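Local coordinates for protein glutaminyl-tRNA synthetase (Saccharomyces cerevisiae, PDB 3TL4) that attaches glutamine to tRNA(Gln) at the expense of ATP, with this chain forming the tRNA-binding domain appended to the enzyme, at residues A[115-120]-A[156-161]; A[121-126]-A[167-172]; A[89-94]-A[105-110]; A[140-145]-A[173-178]. All coordinates share one frame; numbering follows the deposited sequence.

All four contacts belong to an all-helical domain in two halves. Contact 3 holds helices 85-98 and 104-109 together in the first half. Contact 1, where the approach to helix 119-132 meets a loop, leads into the second half; it shares that helix with contact 2, which shares helix 166-178 with contact 4. Contact 2 is the most buried, a helix pair packed through branched aliphatic side chains beside charges; the other three are partly buried. Trp160 of contact 1 touches Ala90 of contact 3, and Arg123 of contact 2 is salt-bridged to Glu173 in contact 4. Contact 1 is aliphatic with a water bridge, contact 3 sets a tyrosine against backbone, and contact 4 joins CH-pi to a weak arginine bond.

Contact 1: A[115-120]-A[156-161]; sequences IEITED and KELKWA
Ile117 lays its branched root on the methyl group of Ala161, with CB of Ile117 3.8 Å from CB of Ala161, and its two branches then part. With CG1 beside the backbone N (chi1 -42°), CG2 is anti to it and meets Leu158 CD2 at 4.1 Å, the two side chains crossing at about a right angle. The other branch runs over the Ala161 backbone, Ile117 CG1 lying 3.9 Å from Ala161 CA. A chi2 of -63° folds its terminal methyl back, so that Ile117 CD1 comes 4.1 Å from Glu157 O. Ile115 repeats this conformation two residues earlier, and its CG2 reaches Trp160 CB at 4.0 Å, approaching the indole obliquely. Here the connection leading into helix 119-132, with Thr118 as its N-cap, runs past the loop between helices 145-153 and 166-178, whose residues 158-161 form a type I beta turn. Trp160 sends its indole to Leu86, Gln87 and Ala90 of helix 85-98 in the first half, a junction consistent with a hinge, and Lys159 CG covers one indole face. An alanine here in place of Ile117 would keep the CB contact with Ala161 but is likely to leave Leu158 CD2 without its partner and open a gap between residues 115-118 and the turn. One water ties the backbones together, accepting from Ile117 N at 2.8 Å and donating to Trp160 O at 3.2 Å and to Ile115 O at 3.3 Å.

Contact 2: A[121-126]-A[167-172]; sequences QVRNYV and KPIIDQ
Ile169 is the bump of this helix pair, pushed into the hollow that Val122, Arg123 and Val126 form together with the backbone of Glu119 one turn earlier. It sits like a knob between these four residues of helix 119-132, and the -49° crossing against helix 166-178, with local axes approaching to 9.8 Å, is that of ridges-into-grooves packing. The two ends of the knob find different walls. Ile169 CD1 reaches down to Val122 CG1 at 3.7 Å, crossing it at about a right angle. Ile169 CG2, opposite its own backbone N, settles on the root of Arg123, 3.8 Å from Arg123 CA, with Val126 CG2 farther off at 4.3 Å. Beside this hollow Val126 supplies a smaller bump, its CG1 resting 4.1 Å from Ile170 CG1; on its far side Ile170 meets Phe149 of helix 145-153. Arg123 closes the remaining flank. Its chain leaves with CG opposite the backbone N (chi1 -180°) and bends at chi3 (-103°), which brings the guanidinium face over Ile169 CG2, 3.9 Å below its plane. The CB of Gln172 lies at the guanidinium edge. NE is salt-bridged to Glu173 and NH1 to Glu119. A leucine in its place would probably leave Glu173 and Glu119 without this counter-charge and strip the guanidinium from over Ile169 CG2. An apolar interior is thus bordered by an arginine whose face shields the isoleucine and whose rim N-H groups meet two acids, the bridge to Glu173 linking the helices and that to Glu119 staying within helix 119-132.

Contact 3: A[89-94]-A[105-110]; sequences DAAFKY and MGMNEN
Tyr94 lays its ring against the last turn of helix 104-109, its path traceable atom by atom. With CG opposite the backbone N (chi1 -178°), CB carries the ring across to the neighbouring helix, where CG looks toward Met107 CA and the two sides, CD2-CE2 and CD1-CE1, meet different residues, both approaching obliquely. On one, Tyr94 CD2 lies 3.6 Å from Met107 CA and Tyr94 CE2 3.5 Å from Met107 N. On the other, Tyr94 CD1 is 3.7 Å from Asn110 CB, and Tyr94 CE1 comes within 3.3 Å of Asn110 ND2. Farther out, Tyr94 CZ is 3.7 Å from Gly106 C, Gly106 O sits over one ring face, offset toward the rim, and the tip follows the backbone, with Tyr94 OH 3.6 Å from Gly106 CA. The Asn110 amide plane is within 12° of parallel to the ring plane, held there by a nearly straight bond from its ND2 to Gly106 O at 2.9 Å. Deeper in, Ala91 CB packs on CG of Met107, a selenomethionine, at 3.6 Å, and the latter continues to Leu72 and Ile73 of helix 70-78. This joins helices 85-98 and 104-109, inclined at 135°, into the helical first half of the domain. No hydrogen bond crosses directly between the helices: the ring is held by shape, and a water bridging Ala90 O and Asn110 O is the polar link across.

Contact 4: A[140-145]-A[173-178]; sequences ERYKLV and EVLKLL
With CG beside its backbone N, at chi1 -73°, Tyr142 runs past Leu178, which has a similar chi1 (-65°) and comes the opposite way. The pairing is a CH-pi contact: Leu178 CD1 stands 3.9 Å from the centroid of the Tyr142 ring, almost on its normal. The same methyl also nestles on the backbone of Arg141, 3.5 Å from Arg141 CA, where the chain leaves helix 134-140 with positive phi. Elsewhere on the ring Val174 CG1 meets Tyr142 CE2 at 3.8 Å, obliquely, and this valine methyl also touches Val145 CG2 at 4.0 Å. Leu175 CD1 packs by the hydroxyl, whose hydrogen-bonding partner is Gly179 O. Arg141 bends at chi3 (61°), bringing its guanidinium edge to the helix end, where NH1 donates a weak bond to Leu178 O at 3.3 Å; its stronger partner is Asp185, through NE. The positive group would probably suit the carbonyl-rich end of helix 166-178. Short 3-10 turn 142-144 thereby packs on the last turns of that helix, helix-on-turn packing within the helical tRNA-binding domain appended to the synthetase.

Contact 1: A[115-120]-A[156-161]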
# COMPACT_ATOMS: atom_id res chain seq x y z
N ILE A 115 -2.13 -5.24 -11.36
CA ILE A 115 -2.48 -6.45 -10.64
C ILE A 115 -3.75 -6.23 -9.84
O ILE A 115 -3.78 -5.40 -8.93
CB ILE A 115 -1.38 -6.85 -9.66
CG1 ILE A 115 -0.04 -6.99 -10.38
CG2 ILE A 115 -1.75 -8.14 -8.92
CD1 ILE A 115 0.00 -8.13 -11.36
N GLU A 116 -4.81 -6.96 -10.20
CA GLU A 116 -6.00 -7.01 -9.35
C GLU A 116 -6.39 -8.44 -8.97
O GLU A 116 -6.88 -9.21 -9.79
CB GLU A 116 -7.20 -6.30 -9.99
CG GLU A 116 -8.41 -6.29 -9.04
CD GLU A 116 -9.65 -5.67 -9.65
OE1 GLU A 116 -9.56 -4.53 -10.16
OE2 GLU A 116 -10.72 -6.32 -9.61
N ILE A 117 -6.16 -8.77 -7.70
CA ILE A 117 -6.55 -10.06 -7.15
C ILE A 117 -8.02 -10.03 -6.73
O ILE A 117 -8.42 -9.24 -5.88
CB ILE A 117 -5.70 -10.39 -5.92
CG1 ILE A 117 -4.24 -10.02 -6.18
CG2 ILE A 117 -5.85 -11.85 -5.55
CD1 ILE A 117 -3.60 -10.79 -7.29
N THR A 118 -8.81 -10.90 -7.34
CA THR A 118 -10.25 -10.92 -7.11
C THR A 118 -10.58 -11.69 -5.83
O THR A 118 -9.76 -12.49 -5.36
CB THR A 118 -10.99 -11.60 -8.27
OG1 THR A 118 -10.57 -12.96 -8.37
CG2 THR A 118 -10.68 -10.90 -9.58
N GLU A 119 -11.76 -11.46 -5.27
CA GLU A 119 -12.21 -12.26 -4.13
C GLU A 119 -12.05 -13.75 -4.43
O GLU A 119 -11.70 -14.55 -3.56
CB GLU A 119 -13.67 -11.95 -3.79
CG GLU A 119 -14.42 -13.18 -3.31
CD GLU A 119 -15.86 -12.91 -2.90
OE1 GLU A 119 -16.35 -11.77 -3.09
OE2 GLU A 119 -16.50 -13.85 -2.38
N ASP A 120 -12.30 -14.13 -5.68
CA ASP A 120 -12.23 -15.53 -6.07
C ASP A 120 -10.80 -16.07 -6.01
O ASP A 120 -10.56 -17.22 -5.65
CB ASP A 120 -12.80 -15.69 -7.47
CG ASP A 120 -13.36 -17.05 -7.71
OD1 ASP A 120 -14.51 -17.29 -7.30
OD2 ASP A 120 -12.65 -17.90 -8.31
N LYS A 156 2.99 -14.61 -0.70
CA LYS A 156 3.50 -13.68 -1.72
C LYS A 156 2.55 -13.50 -2.90
O LYS A 156 2.61 -12.49 -3.59
CB LYS A 156 4.88 -14.11 -2.23
CG LYS A 156 4.86 -15.33 -3.13
CD LYS A 156 6.23 -16.00 -3.15
CE LYS A 156 6.19 -17.34 -3.87
NZ LYS A 156 6.05 -17.16 -5.34
N GLU A 157 1.68 -14.47 -3.15
CA GLU A 157 0.67 -14.32 -4.19
C GLU A 157 -0.36 -13.25 -3.82
O GLU A 157 -1.04 -12.71 -4.70
CB GLU A 157 -0.05 -15.64 -4.46
CG GLU A 157 0.82 -16.73 -5.06
CD GLU A 157 1.63 -17.49 -4.01
OE1 GLU A 157 1.48 -17.20 -2.80
OE2 GLU A 157 2.42 -18.37 -4.42
N LEU A 158 -0.46 -12.94 -2.53
CA LEU A 158 -1.44 -11.97 -2.02
C LEU A 158 -0.83 -10.61 -1.65
O LEU A 158 -1.51 -9.77 -1.06
CB LEU A 158 -2.20 -12.54 -0.82
CG LEU A 158 -2.97 -13.81 -1.16
CD1 LEU A 158 -3.78 -14.29 0.03
CD2 LEU A 158 -3.85 -13.55 -2.37
N LYS A 159 0.43 -10.41 -1.99
CA LYS A 159 1.10 -9.15 -1.71
C LYS A 159 0.28 -7.93 -2.13
O LYS A 159 0.17 -6.96 -1.39
CB LYS A 159 2.46 -9.10 -2.41
CG LYS A 159 3.19 -7.78 -2.22
CD LYS A 159 4.55 -7.80 -2.91
CE LYS A 159 5.43 -6.66 -2.39
NZ LYS A 159 6.70 -6.54 -3.16
N TRP A 160 -0.29 -8.00 -3.33
CA TRP A 160 -1.01 -6.85 -3.90
C TRP A 160 -2.52 -6.90 -3.69
O TRP A 160 -3.23 -6.01 -4.14
CB TRP A 160 -0.69 -6.71 -5.38
CG TRP A 160 0.78 -6.57 -5.65
CD1 TRP A 160 1.57 -7.42 -6.36
CD2 TRP A 160 1.64 -5.53 -5.18
NE1 TRP A 160 2.87 -6.97 -6.38
CE2 TRP A 160 2.94 -5.80 -5.66
CE3 TRP A 160 1.44 -4.38 -4.40
CZ2 TRP A 160 4.03 -4.98 -5.38
CZ3 TRP A 160 2.52 -3.56 -4.13
CH2 TRP A 160 3.80 -3.86 -4.63
N ALA A 161 -3.00 -7.94 -3.02
CA ALA A 161 -4.43 -8.09 -2.74
C ALA A 161 -4.90 -7.13 -1.63
O ALA A 161 -4.11 -6.74 -0.77
CB ALA A 161 -4.77 -9.56 -2.36
O HOH W 1 -5.57 -6.41 -6.35

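Contact 2: A[121-126]-A[167-172]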
# COMPACT_ATOMS: atom_id res chain seq x y z
N GLN A 121 -9.84 -15.23 -6.36
CA GLN A 121 -8.44 -15.65 -6.27
C GLN A 121 -7.97 -15.73 -4.80
O GLN A 121 -7.31 -16.70 -4.42
CB GLN A 121 -7.53 -14.73 -7.08
CG GLN A 121 -8.00 -14.47 -8.51
CD GLN A 121 -7.04 -13.55 -9.26
OE1 GLN A 121 -5.97 -13.98 -9.69
NE2 GLN A 121 -7.42 -12.29 -9.40
N VAL A 122 -8.31 -14.73 -3.99
CA VAL A 122 -8.00 -14.81 -2.55
C VAL A 122 -8.50 -16.16 -2.02
O VAL A 122 -7.76 -16.89 -1.37
CB VAL A 122 -8.64 -13.63 -1.73
CG1 VAL A 122 -8.39 -13.80 -0.25
CG2 VAL A 122 -8.10 -12.28 -2.20
N ARG A 123 -9.74 -16.49 -2.36
CA ARG A 123 -10.38 -17.73 -1.93
C ARG A 123 -9.60 -18.98 -2.37
O ARG A 123 -9.41 -19.91 -1.61
CB ARG A 123 -11.82 -17.77 -2.45
CG ARG A 123 -12.63 -19.01 -2.08
CD ARG A 123 -14.15 -18.73 -2.14
NE ARG A 123 -14.69 -18.57 -0.80
CZ ARG A 123 -15.36 -17.51 -0.38
NH1 ARG A 123 -15.62 -16.52 -1.20
NH2 ARG A 123 -15.80 -17.47 0.87
N ASN A 124 -9.14 -18.99 -3.62
CA ASN A 124 -8.30 -20.09 -4.08
C ASN A 124 -7.06 -20.25 -3.22
O ASN A 124 -6.75 -21.35 -2.78
CB ASN A 124 -7.89 -19.90 -5.55
CG ASN A 124 -9.06 -20.02 -6.52
OD1 ASN A 124 -10.08 -20.65 -6.20
ND2 ASN A 124 -8.93 -19.42 -7.71
N TYR A 125 -6.35 -19.14 -2.98
CA TYR A 125 -5.12 -19.19 -2.19
C TYR A 125 -5.35 -19.63 -0.76
O TYR A 125 -4.59 -20.42 -0.22
CB TYR A 125 -4.37 -17.86 -2.27
CG TYR A 125 -3.68 -17.70 -3.59
CD1 TYR A 125 -2.63 -18.54 -3.95
CD2 TYR A 125 -4.08 -16.73 -4.49
CE1 TYR A 125 -2.00 -18.43 -5.17
CE2 TYR A 125 -3.44 -16.60 -5.73
CZ TYR A 125 -2.41 -17.46 -6.05
OH TYR A 125 -1.78 -17.33 -7.27
N VAL A 126 -6.43 -19.13 -0.15
CA VAL A 126 -6.85 -19.55 1.18
C VAL A 126 -7.17 -21.05 1.23
O VAL A 126 -6.75 -21.76 2.15
CB VAL A 126 -8.09 -18.74 1.65
CG1 VAL A 126 -8.69 -19.35 2.91
CG2 VAL A 126 -7.73 -17.26 1.85
N LYS A 167 -10.10 -11.75 5.96
CA LYS A 167 -10.73 -12.34 7.14
C LYS A 167 -12.09 -13.02 6.90
O LYS A 167 -12.31 -14.13 7.38
CB LYS A 167 -10.83 -11.32 8.27
CG LYS A 167 -10.89 -11.98 9.63
CD LYS A 167 -9.74 -12.97 9.81
CE LYS A 167 -9.77 -13.62 11.18
NZ LYS A 167 -11.07 -14.30 11.47
N PRO A 168 -13.00 -12.36 6.18
CA PRO A 168 -14.29 -12.99 5.86
C PRO A 168 -14.14 -14.24 5.01
O PRO A 168 -14.86 -15.22 5.20
CB PRO A 168 -15.02 -11.91 5.05
CG PRO A 168 -14.37 -10.62 5.47
CD PRO A 168 -12.94 -10.96 5.72
N ILE A 169 -13.21 -14.23 4.06
CA ILE A 169 -13.05 -15.40 3.21
C ILE A 169 -12.48 -16.57 4.01
O ILE A 169 -12.86 -17.73 3.78
CB ILE A 169 -12.22 -15.11 1.97
CG1 ILE A 169 -12.98 -14.14 1.05
CG2 ILE A 169 -11.91 -16.40 1.25
CD1 ILE A 169 -12.06 -13.34 0.14
N ILE A 170 -11.59 -16.27 4.95
CA ILE A 170 -11.06 -17.29 5.85
C ILE A 170 -12.12 -17.88 6.77
O ILE A 170 -12.20 -19.10 6.91
CB ILE A 170 -9.93 -16.76 6.73
CG1 ILE A 170 -8.70 -16.49 5.86
CG2 ILE A 170 -9.61 -17.76 7.83
CD1 ILE A 170 -7.60 -15.73 6.57
N ASP A 171 -12.92 -17.03 7.40
CA ASP A 171 -14.02 -17.49 8.24
C ASP A 171 -14.95 -18.44 7.47
O ASP A 171 -15.34 -19.48 7.98
CB ASP A 171 -14.81 -16.31 8.81
CG ASP A 171 -14.04 -15.55 9.90
OD1 ASP A 171 -13.05 -16.10 10.45
OD2 ASP A 171 -14.43 -14.40 10.23
N GLN A 172 -15.27 -18.10 6.23
CA GLN A 172 -16.13 -18.96 5.42
C GLN A 172 -15.49 -20.30 5.10
O GLN A 172 -16.12 -21.34 5.19
CB GLN A 172 -16.48 -18.27 4.11
CG GLN A 172 -17.10 -16.90 4.23
CD GLN A 172 -17.35 -16.31 2.86
OE1 GLN A 172 -18.14 -16.84 2.08
NE2 GLN A 172 -16.63 -15.24 2.53

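Contact 3: A[89-94]-A[105-110]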
# COMPACT_ATOMS: atom_id res chain seq x y z
N ASP A 89 5.82 2.50 -1.92
CA ASP A 89 7.06 2.04 -1.32
C ASP A 89 7.85 1.16 -2.30
O ASP A 89 9.06 1.33 -2.47
CB ASP A 89 6.80 1.32 0.01
CG ASP A 89 8.08 0.83 0.68
OD1 ASP A 89 8.80 1.64 1.30
OD2 ASP A 89 8.38 -0.38 0.57
N ALA A 90 7.16 0.23 -2.95
CA ALA A 90 7.78 -0.58 -4.00
C ALA A 90 8.33 0.25 -5.17
O ALA A 90 9.44 0.03 -5.62
CB ALA A 90 6.80 -1.63 -4.52
N ALA A 91 7.54 1.18 -5.68
CA ALA A 91 7.98 2.01 -6.79
C ALA A 91 9.21 2.83 -6.37
O ALA A 91 10.15 2.99 -7.14
CB ALA A 91 6.85 2.91 -7.25
N PHE A 92 9.19 3.36 -5.15
CA PHE A 92 10.34 4.06 -4.60
C PHE A 92 11.57 3.17 -4.52
O PHE A 92 12.65 3.55 -4.95
CB PHE A 92 10.02 4.64 -3.22
CG PHE A 92 11.22 5.19 -2.52
CD1 PHE A 92 11.75 6.42 -2.87
CD2 PHE A 92 11.84 4.47 -1.51
CE1 PHE A 92 12.87 6.92 -2.25
CE2 PHE A 92 12.95 4.97 -0.87
CZ PHE A 92 13.47 6.20 -1.24
N LYS A 93 11.42 1.98 -3.98
CA LYS A 93 12.56 1.08 -3.90
C LYS A 93 13.11 0.74 -5.27
O LYS A 93 14.32 0.60 -5.42
CB LYS A 93 12.22 -0.17 -3.09
CG LYS A 93 12.16 0.12 -1.60
CD LYS A 93 11.40 -0.94 -0.82
CE LYS A 93 11.32 -0.54 0.65
NZ LYS A 93 10.52 -1.50 1.47
N TYR A 94 12.24 0.62 -6.26
CA TYR A 94 12.66 0.24 -7.61
C TYR A 94 13.42 1.36 -8.27
O TYR A 94 14.47 1.14 -8.87
CB TYR A 94 11.47 -0.13 -8.50
CG TYR A 94 11.91 -0.58 -9.89
CD1 TYR A 94 12.29 -1.89 -10.11
CD2 TYR A 94 11.99 0.31 -10.96
CE1 TYR A 94 12.71 -2.33 -11.36
CE2 TYR A 94 12.42 -0.11 -12.23
CZ TYR A 94 12.78 -1.44 -12.41
OH TYR A 94 13.21 -1.92 -13.63
N MSE A 105 7.58 1.37 -17.30
CA MSE A 105 7.17 -0.04 -17.35
C MSE A 105 7.90 -0.89 -16.33
O MSE A 105 7.33 -1.82 -15.77
CB MSE A 105 7.43 -0.69 -18.71
CG MSE A 105 7.20 0.18 -19.92
SE MSE A 105 7.77 -0.80 -21.50
CE MSE A 105 6.62 -2.35 -21.23
N GLY A 106 9.19 -0.60 -16.13
CA GLY A 106 9.97 -1.33 -15.15
C GLY A 106 9.40 -1.11 -13.76
O GLY A 106 9.19 -2.05 -13.00
N MSE A 107 9.15 0.15 -13.44
CA MSE A 107 8.57 0.48 -12.16
C MSE A 107 7.19 -0.17 -11.99
O MSE A 107 6.94 -0.85 -11.01
CB MSE A 107 8.45 1.99 -12.03
CG MSE A 107 8.04 2.45 -10.66
SE MSE A 107 7.34 4.27 -10.72
CE MSE A 107 5.74 3.98 -11.78
N ASN A 108 6.30 0.06 -12.95
CA ASN A 108 4.98 -0.54 -12.95
C ASN A 108 5.04 -2.05 -12.71
O ASN A 108 4.37 -2.58 -11.82
CB ASN A 108 4.28 -0.27 -14.29
CG ASN A 108 3.69 1.12 -14.37
OD1 ASN A 108 3.78 1.91 -13.43
ND2 ASN A 108 3.06 1.42 -15.52
N GLU A 109 5.84 -2.74 -13.51
CA GLU A 109 6.03 -4.18 -13.41
C GLU A 109 6.48 -4.65 -12.02
O GLU A 109 6.23 -5.78 -11.63
CB GLU A 109 7.02 -4.65 -14.48
CG GLU A 109 7.41 -6.13 -14.43
CD GLU A 109 8.10 -6.60 -15.70
OE1 GLU A 109 8.42 -5.75 -16.56
OE2 GLU A 109 8.32 -7.83 -15.84
N ASN A 110 7.16 -3.78 -11.28
CA ASN A 110 7.65 -4.14 -9.95
C ASN A 110 6.93 -3.43 -8.81
O ASN A 110 7.37 -3.50 -7.67
CB ASN A 110 9.15 -3.90 -9.85
CG ASN A 110 9.94 -4.88 -10.70
OD1 ASN A 110 10.23 -5.99 -10.27
ND2 ASN A 110 10.29 -4.47 -11.92
O HOH W 2 9.63 -2.86 -6.02

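Contact 4: A[140-145]-A[173-178]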
# COMPACT_ATOMS: atom_id res chain seq x y z
N GLU A 140 -6.43 -28.12 15.87
CA GLU A 140 -6.46 -26.91 16.70
C GLU A 140 -7.79 -26.15 16.59
O GLU A 140 -8.19 -25.42 17.51
CB GLU A 140 -5.28 -26.00 16.32
CG GLU A 140 -3.90 -26.67 16.45
CD GLU A 140 -3.53 -27.02 17.90
OE1 GLU A 140 -3.82 -26.20 18.81
OE2 GLU A 140 -2.96 -28.11 18.13
N ARG A 141 -8.47 -26.35 15.46
CA ARG A 141 -9.78 -25.77 15.20
C ARG A 141 -9.75 -24.26 15.22
O ARG A 141 -8.83 -23.66 14.70
CB ARG A 141 -10.84 -26.33 16.16
CG ARG A 141 -11.08 -27.82 15.94
CD ARG A 141 -12.17 -28.37 16.84
NE ARG A 141 -13.44 -27.70 16.61
CZ ARG A 141 -14.23 -27.91 15.55
NH1 ARG A 141 -13.89 -28.79 14.60
NH2 ARG A 141 -15.37 -27.24 15.44
N TYR A 142 -10.77 -23.64 15.82
CA TYR A 142 -10.94 -22.20 15.70
C TYR A 142 -9.89 -21.35 16.40
O TYR A 142 -9.66 -20.21 16.02
CB TYR A 142 -12.36 -21.77 16.09
CG TYR A 142 -13.41 -22.14 15.07
CD1 TYR A 142 -14.15 -23.31 15.20
CD2 TYR A 142 -13.65 -21.33 13.97
CE1 TYR A 142 -15.10 -23.66 14.27
CE2 TYR A 142 -14.61 -21.67 13.04
CZ TYR A 142 -15.34 -22.84 13.20
OH TYR A 142 -16.29 -23.19 12.28
N LYS A 143 -9.24 -21.91 17.42
CA LYS A 143 -8.11 -21.26 18.07
C LYS A 143 -6.98 -20.88 17.10
O LYS A 143 -6.16 -20.01 17.40
CB LYS A 143 -7.53 -22.16 19.17
CG LYS A 143 -8.48 -22.42 20.33
CD LYS A 143 -7.86 -23.38 21.33
CE LYS A 143 -8.75 -23.56 22.57
NZ LYS A 143 -10.02 -24.30 22.30
N LEU A 144 -6.95 -21.54 15.95
CA LEU A 144 -5.87 -21.32 14.99
C LEU A 144 -6.20 -20.24 13.96
O LEU A 144 -5.34 -19.81 13.20
CB LEU A 144 -5.52 -22.64 14.28
CG LEU A 144 -4.29 -22.67 13.37
CD1 LEU A 144 -3.10 -22.01 14.07
CD2 LEU A 144 -3.95 -24.09 12.93
N VAL A 145 -7.45 -19.80 13.92
CA VAL A 145 -7.87 -18.82 12.92
C VAL A 145 -7.02 -17.53 12.89
O VAL A 145 -6.73 -17.00 11.81
CB VAL A 145 -9.39 -18.52 12.99
CG1 VAL A 145 -9.73 -17.31 12.16
CG2 VAL A 145 -10.20 -19.75 12.50
N GLU A 173 -14.23 -20.28 4.70
CA GLU A 173 -13.56 -21.52 4.32
C GLU A 173 -13.31 -22.43 5.50
O GLU A 173 -13.39 -23.64 5.37
CB GLU A 173 -12.25 -21.20 3.60
CG GLU A 173 -12.49 -20.49 2.26
CD GLU A 173 -13.38 -21.31 1.34
OE1 GLU A 173 -13.11 -22.53 1.21
OE2 GLU A 173 -14.33 -20.75 0.76
N VAL A 174 -13.02 -21.85 6.65
CA VAL A 174 -12.73 -22.64 7.85
C VAL A 174 -13.98 -23.36 8.31
O VAL A 174 -13.95 -24.53 8.69
CB VAL A 174 -12.12 -21.76 8.96
CG1 VAL A 174 -12.12 -22.47 10.27
CG2 VAL A 174 -10.70 -21.36 8.58
N LEU A 175 -15.11 -22.65 8.23
CA LEU A 175 -16.42 -23.24 8.52
C LEU A 175 -16.65 -24.51 7.72
O LEU A 175 -17.15 -25.50 8.26
CB LEU A 175 -17.54 -22.23 8.24
CG LEU A 175 -19.00 -22.62 8.49
CD1 LEU A 175 -19.22 -23.12 9.93
CD2 LEU A 175 -19.92 -21.44 8.17
N LYS A 176 -16.29 -24.50 6.43
CA LYS A 176 -16.54 -25.67 5.58
C LYS A 176 -15.84 -26.93 6.11
O LYS A 176 -16.38 -28.03 6.02
CB LYS A 176 -16.09 -25.40 4.14
CG LYS A 176 -16.89 -24.31 3.46
CD LYS A 176 -16.26 -23.87 2.14
CE LYS A 176 -17.01 -22.66 1.58
NZ LYS A 176 -16.33 -22.08 0.39
N LEU A 177 -14.63 -26.75 6.63
CA LEU A 177 -13.80 -27.85 7.13
C LEU A 177 -14.13 -28.24 8.57
O LEU A 177 -14.09 -29.42 8.93
CB LEU A 177 -12.32 -27.42 7.06
CG LEU A 177 -11.24 -28.31 7.69
CD1 LEU A 177 -11.19 -29.69 7.03
CD2 LEU A 177 -9.88 -27.62 7.61
N LEU A 178 -14.42 -27.25 9.40
CA LEU A 178 -14.53 -27.47 10.84
C LEU A 178 -15.96 -27.74 11.24
O LEU A 178 -16.21 -28.43 12.22
CB LEU A 178 -13.98 -26.26 11.61
CG LEU A 178 -12.47 -26.01 11.44
CD1 LEU A 178 -11.98 -25.09 12.53
CD2 LEU A 178 -11.70 -27.31 11.51
O HOH W 3 -18.39 -28.50 14.48